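Local coordinates for protein serine protease inhibitor 2 (PDB 3PZF) that inhibits clip-domain serine proteases that activate phenoloxidase, and so restrains melanization in the immune response of the malaria mosquito, at residues 112-115 with 116-120. Sequence-based numbering, arbitrary orientation.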
ATOM      1  N   PHE A 112      -3.005   0.938  17.529  1.00 25.15           N
ATOM      2  CA  PHE A 112      -2.747  -0.200  18.408  1.00 21.03           C
ATOM      3  C   PHE A 112      -3.986  -0.404  19.286  1.00 31.74           C
ATOM      4  O   PHE A 112      -4.412   0.516  19.966  1.00 32.73           O
ATOM      5  CB  PHE A 112      -1.603   0.054  19.367  1.00 22.49           C
ATOM      6  CG  PHE A 112      -0.240   0.146  18.732  1.00 27.70           C
ATOM      7  CD1 PHE A 112       0.621  -0.943  18.747  1.00 23.27           C
ATOM      8  CD2 PHE A 112       0.218   1.353  18.219  1.00 23.68           C
ATOM      9  CE1 PHE A 112       1.902  -0.833  18.193  1.00 23.90           C
ATOM     10  CE2 PHE A 112       1.501   1.465  17.704  1.00 26.87           C
ATOM     11  CZ  PHE A 112       2.340   0.371  17.700  1.00 24.70           C
ATOM     12  N   PHE A 113      -4.554  -1.601  19.267  1.00 26.20           N
ATOM     13  CA  PHE A 113      -5.653  -1.959  20.175  1.00 32.24           C
ATOM     14  C   PHE A 113      -5.062  -2.804  21.305  1.00 28.80           C
ATOM     15  O   PHE A 113      -4.606  -3.929  21.085  1.00 32.56           O
ATOM     16  CB  PHE A 113      -6.742  -2.714  19.400  1.00 30.98           C
ATOM     17  CG  PHE A 113      -7.452  -1.865  18.362  1.00 30.35           C
ATOM     18  CD1 PHE A 113      -8.466  -1.002  18.745  1.00 35.91           C
ATOM     19  CD2 PHE A 113      -7.077  -1.895  17.015  1.00 27.67           C
ATOM     20  CE1 PHE A 113      -9.115  -0.216  17.826  1.00 36.52           C
ATOM     21  CE2 PHE A 113      -7.729  -1.106  16.083  1.00 31.62           C
ATOM     22  CZ  PHE A 113      -8.745  -0.264  16.483  1.00 33.31           C
ATOM     23  N   VAL A 114      -5.066  -2.255  22.522  1.00 26.69           N
ATOM     24  CA  VAL A 114      -4.243  -2.764  23.597  1.00 28.46           C
ATOM     25  C   VAL A 114      -5.168  -3.306  24.660  1.00 31.08           C
ATOM     26  O   VAL A 114      -6.165  -2.667  24.966  1.00 40.02           O
ATOM     27  CB  VAL A 114      -3.366  -1.628  24.182  1.00 29.29           C
ATOM     28  CG1 VAL A 114      -2.498  -2.137  25.282  1.00 33.20           C
ATOM     29  CG2 VAL A 114      -2.481  -0.999  23.060  1.00 27.81           C
ATOM     30  N   ASP A 115      -4.846  -4.484  25.200  1.00 32.86           N
ATOM     31  CA  ASP A 115      -5.677  -5.137  26.233  1.00 42.13           C
ATOM     32  C   ASP A 115      -5.783  -4.274  27.495  1.00 42.71           C
ATOM     33  O   ASP A 115      -4.902  -3.450  27.765  1.00 38.54           O
ATOM     34  CB  ASP A 115      -5.110  -6.525  26.586  1.00 33.21           C
ATOM     35  CG  ASP A 115      -6.171  -7.479  27.158  1.00 47.96           C
ATOM     36  OD1 ASP A 115      -7.369  -7.139  27.170  1.00 37.81           O
ATOM     37  OD2 ASP A 115      -5.806  -8.591  27.588  1.00 55.44           O
ATOM     38  N   ASP A 116      -6.859  -4.493  28.269  1.00 43.61           N
ATOM     39  CA  ASP A 116      -7.215  -3.671  29.428  1.00 53.55           C
ATOM     40  C   ASP A 116      -6.070  -3.437  30.381  1.00 45.77           C
ATOM     41  O   ASP A 116      -5.922  -2.353  30.923  1.00 47.89           O
ATOM     42  CB  ASP A 116      -8.301  -4.367  30.280  1.00 64.70           C
ATOM     43  CG  ASP A 116      -9.668  -4.351  29.641  1.00 73.61           C
ATOM     44  OD1 ASP A 116     -10.019  -3.347  28.983  1.00 77.87           O
ATOM     45  OD2 ASP A 116     -10.399  -5.353  29.823  1.00 76.73           O
ATOM     46  N   PHE A 117      -5.295  -4.485  30.622  1.00 45.20           N
ATOM     47  CA  PHE A 117      -4.368  -4.495  31.747  1.00 48.81           C
ATOM     48  C   PHE A 117      -3.082  -3.764  31.392  1.00 44.18           C
ATOM     49  O   PHE A 117      -2.253  -3.492  32.259  1.00 41.26           O
ATOM     50  CB  PHE A 117      -4.057  -5.938  32.161  1.00 50.54           C
ATOM     51  CG  PHE A 117      -3.153  -6.653  31.201  1.00 51.76           C
ATOM     52  CD1 PHE A 117      -1.778  -6.595  31.353  1.00 50.44           C
ATOM     53  CD2 PHE A 117      -3.679  -7.369  30.137  1.00 49.14           C
ATOM     54  CE1 PHE A 117      -0.939  -7.244  30.456  1.00 50.51           C
ATOM     55  CE2 PHE A 117      -2.853  -8.023  29.245  1.00 43.67           C
ATOM     56  CZ  PHE A 117      -1.482  -7.961  29.394  1.00 45.62           C
ATOM     57  N   ILE A 118      -2.905  -3.432  30.113  1.00 38.81           N
ATOM     58  CA  ILE A 118      -1.699  -2.723  29.693  1.00 37.06           C
ATOM     59  C   ILE A 118      -1.818  -1.201  29.898  1.00 39.67           C
ATOM     60  O   ILE A 118      -2.797  -0.594  29.467  1.00 45.98           O
ATOM     61  CB  ILE A 118      -1.373  -3.050  28.219  1.00 34.94           C
ATOM     62  CG1 ILE A 118      -0.961  -4.529  28.094  1.00 39.62           C
ATOM     63  CG2 ILE A 118      -0.287  -2.126  27.686  1.00 38.37           C
ATOM     64  CD1 ILE A 118      -1.038  -5.087  26.694  1.00 40.21           C
ATOM     65  N   GLU A 119      -0.819  -0.599  30.551  1.00 35.66           N
ATOM     66  CA  GLU A 119      -0.735   0.864  30.715  1.00 33.62           C
ATOM     67  C   GLU A 119       0.057   1.500  29.595  1.00 33.13           C
ATOM     68  O   GLU A 119       1.270   1.354  29.542  1.00 36.43           O
ATOM     69  CB  GLU A 119      -0.050   1.251  32.048  1.00 36.21           C
ATOM     70  N   VAL A 120      -0.621   2.226  28.720  1.00 35.41           N
ATOM     71  CA  VAL A 120       0.035   2.923  27.621  1.00 37.32           C
ATOM     72  C   VAL A 120       0.806   4.152  28.141  1.00 41.74           C
ATOM     73  O   VAL A 120       0.258   4.960  28.904  1.00 41.44           O
ATOM     74  CB  VAL A 120      -1.005   3.341  26.543  1.00 36.73           C
ATOM     75  CG1 VAL A 120      -0.347   4.170  25.461  1.00 32.55           C
ATOM     76  CG2 VAL A 120      -1.661   2.104  25.884  1.00 35.37           C
TER
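Asp115 OD1 is held by two backbone amides: a weak bond, 2.9 Å long and bent to 140° at the hydrogen, comes from Asp116 N, and the N-H of Tyr141 supplies the other. With CG of Asp115 anti to its own nitrogen (chi1 -156°), the carboxylate lies beside the carbonyl carbon and can fold back onto the amide that follows. Its second oxygen, OD2, meets the edge of the Phe117 ring near the ring plane, 3.4 Å from CE2; carboxylate and ring planes stand 79° apart. Such an approach sets a carboxylate oxygen against the slightly positive rim of the ring, probably a mild attraction. Asp116 OD2 lies 4.4 Å from Asp115 OD1, a pairing of like charges that the donors around them, including a weak bond from Ser140 OG to Asp116 OD2, probably ease.

The backbone at these residues makes a type I beta turn from Asp115 to Ile118, closed by Ile118 N bonding to Asp115 O at 3.1 Å. The turn brings Ile118 back over Val114, their side chains crossing at roughly a right angle. Packing is tight here: Val114 CG1 is 3.3 Å from Ile118 CG2. Further along, CG2 of Val114 and CG2 of Val120 touch more loosely at 4.3 Å.

Lys138 NZ ties down the carbonyls of Asp116 and Ile118, while Ile118 packs on Ile177. The turn follows strand 105-115, which runs between strands 134-139 and 177-188 in the serpin's central beta-sheet A, and starts the crossover through helix 122-132 to the parallel neighbour 134-139.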